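Local coordinates for protein putative isomerase YbhH (Escherichia coli, PDB 6OTV) that probably acts as an isomerase of the PrpF family, although its substrate and the reaction it carries out are not established, at residues I105-V119 / E131-Y143. Residues are numbered along the deposited sequence; the frame is centred on the assembly and turned at random.
Sequences IENGLIAATSPVTRV and EADVQTPNGVVEY
The guanidinium of Arg118 meets the carboxylate of Glu131 edge-on, with the carboxyl carbon in its plane. Arg118 NE reaches Glu131 OE2 at 2.7 Å from above the carboxylate plane, and Arg118 NH2 takes the syn lone pair of Glu131 OE1 at 3.1 Å, a side-on, two-nitrogen salt bridge. A bend at chi3 (71°) brings the guanidinium over to Glu131 on the neighbouring strand, while Asp133 OD1 lies against Arg118 CG. Both charges have second partners: Glu131 OE1 pairs with Arg120, and Arg118 NH2 with Asp72 of the second subunit. The other flat group, the Tyr143 ring, carries Val141 CG1 on one face, offset toward the rim; Glu106 OE2 is modelled at its edge, too close to the hydroxyl to be trusted, and that acid's salt bridge is to Lys341.

Strands 116-123 and 129-135 form an antiparallel beta hairpin within the PrpF fold, of the diaminopimelate epimerase clan. Thr117 with Val134 and Val119 with Ala132 are hydrogen-bonded pairs; Val116-Gln135 and Arg118-Asp133 are non-hydrogen-bonded ones. Past Val116-Gln135, outside both strands, Thr136 N still bonds to Pro115 O (2.8 Å).

Thr136 OG1 gives its proton to Thr113 O at 2.8 Å, from above the carbonyl plane, and receives that of Thr117 OG1 at 2.6 Å; Thr117 OG1 in turn accepts Thr113 N. This relay ties the loop entering strand 116-123 to that strand's Thr117 and to Thr136, just past the end of strand 129-135, and Ser114 OG accepts Asn138 N (3.0 Å) from the turn beyond.

On the side of Thr117 and Val119, Ile105 at the end of helix 94-106 points CD1 tip to tip at Val134 CB and Thr136 CG2, both 4.0 Å away, while its CG2 packs on Val141 CG2 at 3.7 Å.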
loop_
_atom_site.group_PDB
_atom_site.type_symbol
_atom_site.label_atom_id
_atom_site.label_comp_id
_atom_site.label_asym_id
_atom_site.label_seq_id
_atom_site.Cartn_x
_atom_site.Cartn_y
_atom_site.Cartn_z
ATOM N N ILE A 105 -1.093 -17.482 7.295
ATOM C CA ILE A 105 -2.448 -17.888 7.658
ATOM C C ILE A 105 -2.416 -19.076 8.612
ATOM O O ILE A 105 -3.144 -19.105 9.611
ATOM C CB ILE A 105 -3.266 -18.193 6.392
ATOM C CG1 ILE A 105 -3.375 -16.941 5.516
ATOM C CG2 ILE A 105 -4.647 -18.710 6.763
ATOM C CD1 ILE A 105 -3.839 -17.215 4.102
ATOM N N GLU A 106 -1.569 -20.070 8.331
ATOM C CA GLU A 106 -1.508 -21.243 9.197
ATOM C C GLU A 106 -0.988 -20.914 10.591
ATOM O O GLU A 106 -1.292 -21.648 11.539
ATOM C CB GLU A 106 -0.636 -22.330 8.564
ATOM C CG GLU A 106 -1.220 -22.940 7.300
ATOM C CD GLU A 106 -0.599 -24.282 6.970
ATOM O OE1 GLU A 106 -0.754 -25.223 7.774
ATOM O OE2 GLU A 106 0.057 -24.395 5.913
ATOM N N ASN A 107 -0.221 -19.833 10.745
ATOM C CA ASN A 107 0.349 -19.457 12.033
ATOM C C ASN A 107 -0.374 -18.275 12.673
ATOM O O ASN A 107 0.167 -17.643 13.587
ATOM C CB ASN A 107 1.842 -19.152 11.883
ATOM C CG ASN A 107 2.658 -20.387 11.539
ATOM O OD1 ASN A 107 3.135 -21.094 12.427
ATOM N ND2 ASN A 107 2.821 -20.653 10.246
ATOM N N GLY A 108 -1.582 -17.958 12.207
ATOM C CA GLY A 108 -2.406 -16.959 12.864
ATOM C C GLY A 108 -1.930 -15.526 12.754
ATOM O O GLY A 108 -2.334 -14.691 13.566
ATOM N N LEU A 109 -1.082 -15.209 11.777
ATOM C CA LEU A 109 -0.659 -13.830 11.570
ATOM C C LEU A 109 -1.706 -12.993 10.846
ATOM O O LEU A 109 -1.590 -11.763 10.829
ATOM C CB LEU A 109 0.656 -13.794 10.787
ATOM C CG LEU A 109 1.824 -14.542 11.427
ATOM C CD1 LEU A 109 3.067 -14.409 10.571
ATOM C CD2 LEU A 109 2.075 -14.028 12.835
ATOM N N ILE A 110 -2.715 -13.626 10.251
ATOM C CA ILE A 110 -3.788 -12.917 9.564
ATOM C C ILE A 110 -4.989 -13.850 9.489
ATOM O O ILE A 110 -4.839 -15.068 9.353
ATOM C CB ILE A 110 -3.339 -12.434 8.162
ATOM C CG1 ILE A 110 -4.485 -11.721 7.439
ATOM C CG2 ILE A 110 -2.804 -13.597 7.333
ATOM C CD1 ILE A 110 -4.127 -11.238 6.054
ATOM N N ALA A 111 -6.181 -13.272 9.599
ATOM C CA ALA A 111 -7.404 -14.056 9.528
ATOM C C ALA A 111 -7.688 -14.469 8.091
ATOM O O ALA A 111 -7.462 -13.703 7.149
ATOM C CB ALA A 111 -8.582 -13.258 10.086
ATOM N N ALA A 112 -8.193 -15.687 7.926
ATOM C CA ALA A 112 -8.515 -16.215 6.609
ATOM C C ALA A 112 -9.917 -15.796 6.189
ATOM O O ALA A 112 -10.826 -15.692 7.018
ATOM C CB ALA A 112 -8.411 -17.740 6.596
ATOM N N THR A 113 -10.079 -15.550 4.895
ATOM C CA THR A 113 -11.380 -15.385 4.275
ATOM C C THR A 113 -11.632 -16.575 3.349
ATOM O O THR A 113 -10.881 -17.559 3.348
ATOM C CB THR A 113 -11.461 -14.045 3.536
ATOM O OG1 THR A 113 -10.346 -13.916 2.646
ATOM C CG2 THR A 113 -11.445 -12.887 4.530
ATOM N N SER A 114 -12.695 -16.483 2.548
ATOM C CA SER A 114 -13.095 -17.578 1.683
ATOM C C SER A 114 -13.696 -16.995 0.413
ATOM O O SER A 114 -14.419 -15.993 0.489
ATOM C CB SER A 114 -14.113 -18.489 2.380
ATOM O OG SER A 114 -14.425 -19.619 1.585
ATOM N N PRO A 115 -13.425 -17.590 -0.762
ATOM C CA PRO A 115 -12.584 -18.777 -0.958
ATOM C C PRO A 115 -11.107 -18.440 -1.154
ATOM O O PRO A 115 -10.296 -19.331 -1.410
ATOM C CB PRO A 115 -13.168 -19.400 -2.228
ATOM C CG PRO A 115 -13.628 -18.222 -3.022
ATOM C CD PRO A 115 -14.069 -17.164 -2.020
ATOM N N VAL A 116 -10.770 -17.158 -1.039
ATOM C CA VAL A 116 -9.402 -16.677 -1.184
ATOM C C VAL A 116 -9.111 -15.713 -0.041
ATOM O O VAL A 116 -10.003 -15.013 0.448
ATOM C CB VAL A 116 -9.183 -16.000 -2.561
ATOM C CG1 VAL A 116 -7.799 -15.377 -2.661
ATOM C CG2 VAL A 116 -9.378 -17.010 -3.681
ATOM N N THR A 117 -7.856 -15.697 0.402
ATOM C CA THR A 117 -7.393 -14.781 1.437
ATOM C C THR A 117 -6.286 -13.911 0.863
ATOM O O THR A 117 -5.274 -14.429 0.377
ATOM C CB THR A 117 -6.891 -15.538 2.666
ATOM O OG1 THR A 117 -7.945 -16.358 3.185
ATOM C CG2 THR A 117 -6.432 -14.559 3.741
ATOM N N ARG A 118 -6.480 -12.596 0.916
ATOM C CA ARG A 118 -5.464 -11.649 0.478
ATOM C C ARG A 118 -4.467 -11.413 1.604
ATOM O O ARG A 118 -4.861 -11.208 2.756
ATOM C CB ARG A 118 -6.114 -10.330 0.058
ATOM C CG ARG A 118 -7.192 -10.477 -1.004
ATOM C CD ARG A 118 -7.891 -9.153 -1.285
ATOM N NE ARG A 118 -7.035 -8.208 -1.997
ATOM C CZ ARG A 118 -7.406 -6.981 -2.350
ATOM N NH1 ARG A 118 -8.624 -6.542 -2.052
ATOM N NH2 ARG A 118 -6.561 -6.191 -3.001
ATOM N N VAL A 119 -3.177 -11.448 1.274
ATOM C CA VAL A 119 -2.114 -11.218 2.246
ATOM C C VAL A 119 -1.186 -10.147 1.693
ATOM O O VAL A 119 -0.567 -10.342 0.642
ATOM C CB VAL A 119 -1.322 -12.498 2.565
ATOM C CG1 VAL A 119 -0.280 -12.210 3.638
ATOM C CG2 VAL A 119 -2.257 -13.619 3.001
ATOM N N GLU A 131 1.320 -8.475 -2.937
ATOM C CA GLU A 131 0.086 -9.106 -2.492
ATOM C C GLU A 131 0.085 -10.564 -2.929
ATOM O O GLU A 131 0.360 -10.869 -4.095
ATOM C CB GLU A 131 -1.152 -8.394 -3.039
ATOM C CG GLU A 131 -2.441 -9.152 -2.735
ATOM C CD GLU A 131 -3.701 -8.358 -3.033
ATOM O OE1 GLU A 131 -3.640 -7.110 -3.068
ATOM O OE2 GLU A 131 -4.760 -8.993 -3.225
ATOM N N ALA A 132 -0.214 -11.457 -1.992
ATOM C CA ALA A 132 -0.379 -12.875 -2.272
ATOM C C ALA A 132 -1.844 -13.246 -2.095
ATOM O O ALA A 132 -2.458 -12.904 -1.079
ATOM C CB ALA A 132 0.500 -13.729 -1.355
ATOM N N ASP A 133 -2.399 -13.936 -3.084
ATOM C CA ASP A 133 -3.777 -14.408 -3.042
ATOM C C ASP A 133 -3.746 -15.917 -2.847
ATOM O O ASP A 133 -3.366 -16.662 -3.758
ATOM C CB ASP A 133 -4.526 -14.007 -4.310
ATOM C CG ASP A 133 -4.610 -12.500 -4.472
ATOM O OD1 ASP A 133 -4.763 -11.801 -3.446
ATOM O OD2 ASP A 133 -4.509 -12.013 -5.617
ATOM N N VAL A 134 -4.137 -16.360 -1.657
ATOM C CA VAL A 134 -4.011 -17.749 -1.240
ATOM C C VAL A 134 -5.369 -18.426 -1.357
ATOM O O VAL A 134 -6.385 -17.880 -0.910
ATOM C CB VAL A 134 -3.476 -17.844 0.198
ATOM C CG1 VAL A 134 -3.387 -19.296 0.641
ATOM C CG2 VAL A 134 -2.124 -17.145 0.308
ATOM N N GLN A 135 -5.387 -19.612 -1.958
ATOM C CA GLN A 135 -6.591 -20.436 -1.993
ATOM C C GLN A 135 -6.934 -20.870 -0.572
ATOM O O GLN A 135 -6.191 -21.637 0.050
ATOM C CB GLN A 135 -6.375 -21.644 -2.897
ATOM C CG GLN A 135 -6.036 -21.293 -4.335
ATOM C CD GLN A 135 -7.158 -20.551 -5.028
ATOM O OE1 GLN A 135 -8.335 -20.793 -4.761
ATOM N NE2 GLN A 135 -6.801 -19.632 -5.918
ATOM N N THR A 136 -8.051 -20.375 -0.050
ATOM C CA THR A 136 -8.517 -20.723 1.294
ATOM C C THR A 136 -10.003 -21.057 1.251
ATOM O O THR A 136 -10.841 -20.288 1.737
ATOM C CB THR A 136 -8.240 -19.587 2.280
ATOM O OG1 THR A 136 -8.724 -18.350 1.740
ATOM C CG2 THR A 136 -6.745 -19.468 2.562
ATOM N N PRO A 137 -10.368 -22.203 0.676
ATOM C CA PRO A 137 -11.777 -22.618 0.713
ATOM C C PRO A 137 -12.215 -22.900 2.143
ATOM O O PRO A 137 -11.579 -23.672 2.864
ATOM C CB PRO A 137 -11.802 -23.883 -0.155
ATOM C CG PRO A 137 -10.396 -24.378 -0.151
ATOM C CD PRO A 137 -9.534 -23.156 -0.076
ATOM N N ASN A 138 -13.305 -22.247 2.551
ATOM C CA ASN A 138 -13.844 -22.354 3.908
ATOM C C ASN A 138 -12.832 -21.909 4.960
ATOM O O ASN A 138 -12.846 -22.395 6.093
ATOM C CB ASN A 138 -14.333 -23.775 4.204
ATOM C CG ASN A 138 -15.502 -24.182 3.328
ATOM O OD1 ASN A 138 -16.407 -23.388 3.074
ATOM N ND2 ASN A 138 -15.484 -25.424 2.855
ATOM N N GLY A 139 -11.946 -20.984 4.593
ATOM C CA GLY A 139 -10.994 -20.434 5.539
ATOM C C GLY A 139 -9.817 -21.320 5.873
ATOM O O GLY A 139 -9.129 -21.064 6.865
ATOM N N VAL A 140 -9.555 -22.353 5.075
ATOM C CA VAL A 140 -8.460 -23.285 5.317
ATOM C C VAL A 140 -7.530 -23.262 4.113
ATOM O O VAL A 140 -7.985 -23.398 2.970
ATOM C CB VAL A 140 -8.977 -24.710 5.582
ATOM C CG1 VAL A 140 -7.811 -25.678 5.758
ATOM C CG2 VAL A 140 -9.886 -24.725 6.803
ATOM N N VAL A 141 -6.232 -23.091 4.372
ATOM C CA VAL A 141 -5.249 -23.048 3.298
ATOM C C VAL A 141 -5.299 -24.348 2.508
ATOM O O VAL A 141 -5.302 -25.445 3.079
ATOM C CB VAL A 141 -3.847 -22.791 3.870
ATOM C CG1 VAL A 141 -2.781 -23.015 2.801
ATOM C CG2 VAL A 141 -3.758 -21.381 4.425
ATOM N N GLU A 142 -5.356 -24.225 1.188
ATOM C CA GLU A 142 -5.420 -25.365 0.285
ATOM C C GLU A 142 -4.132 -25.420 -0.523
ATOM O O GLU A 142 -3.762 -24.437 -1.175
ATOM C CB GLU A 142 -6.634 -25.261 -0.640
ATOM C CG GLU A 142 -6.726 -26.379 -1.658
ATOM C CD GLU A 142 -6.974 -27.726 -1.013
ATOM O OE1 GLU A 142 -8.129 -27.994 -0.622
ATOM O OE2 GLU A 142 -6.011 -28.512 -0.887
ATOM N N TYR A 143 -3.452 -26.565 -0.478
ATOM C CA TYR A 143 -2.243 -26.774 -1.262
ATOM C C TYR A 143 -2.475 -27.609 -2.512
ATOM O O TYR A 143 -1.687 -27.506 -3.458
ATOM C CB TYR A 143 -1.162 -27.437 -0.403
ATOM C CG TYR A 143 -0.675 -26.551 0.718
ATOM C CD1 TYR A 143 0.072 -25.409 0.447
ATOM C CD2 TYR A 143 -0.967 -26.847 2.041
ATOM C CE1 TYR A 143 0.517 -24.589 1.465
ATOM C CE2 TYR A 143 -0.524 -26.033 3.068
ATOM C CZ TYR A 143 0.219 -24.905 2.772
ATOM O OH TYR A 143 0.661 -24.089 3.785
#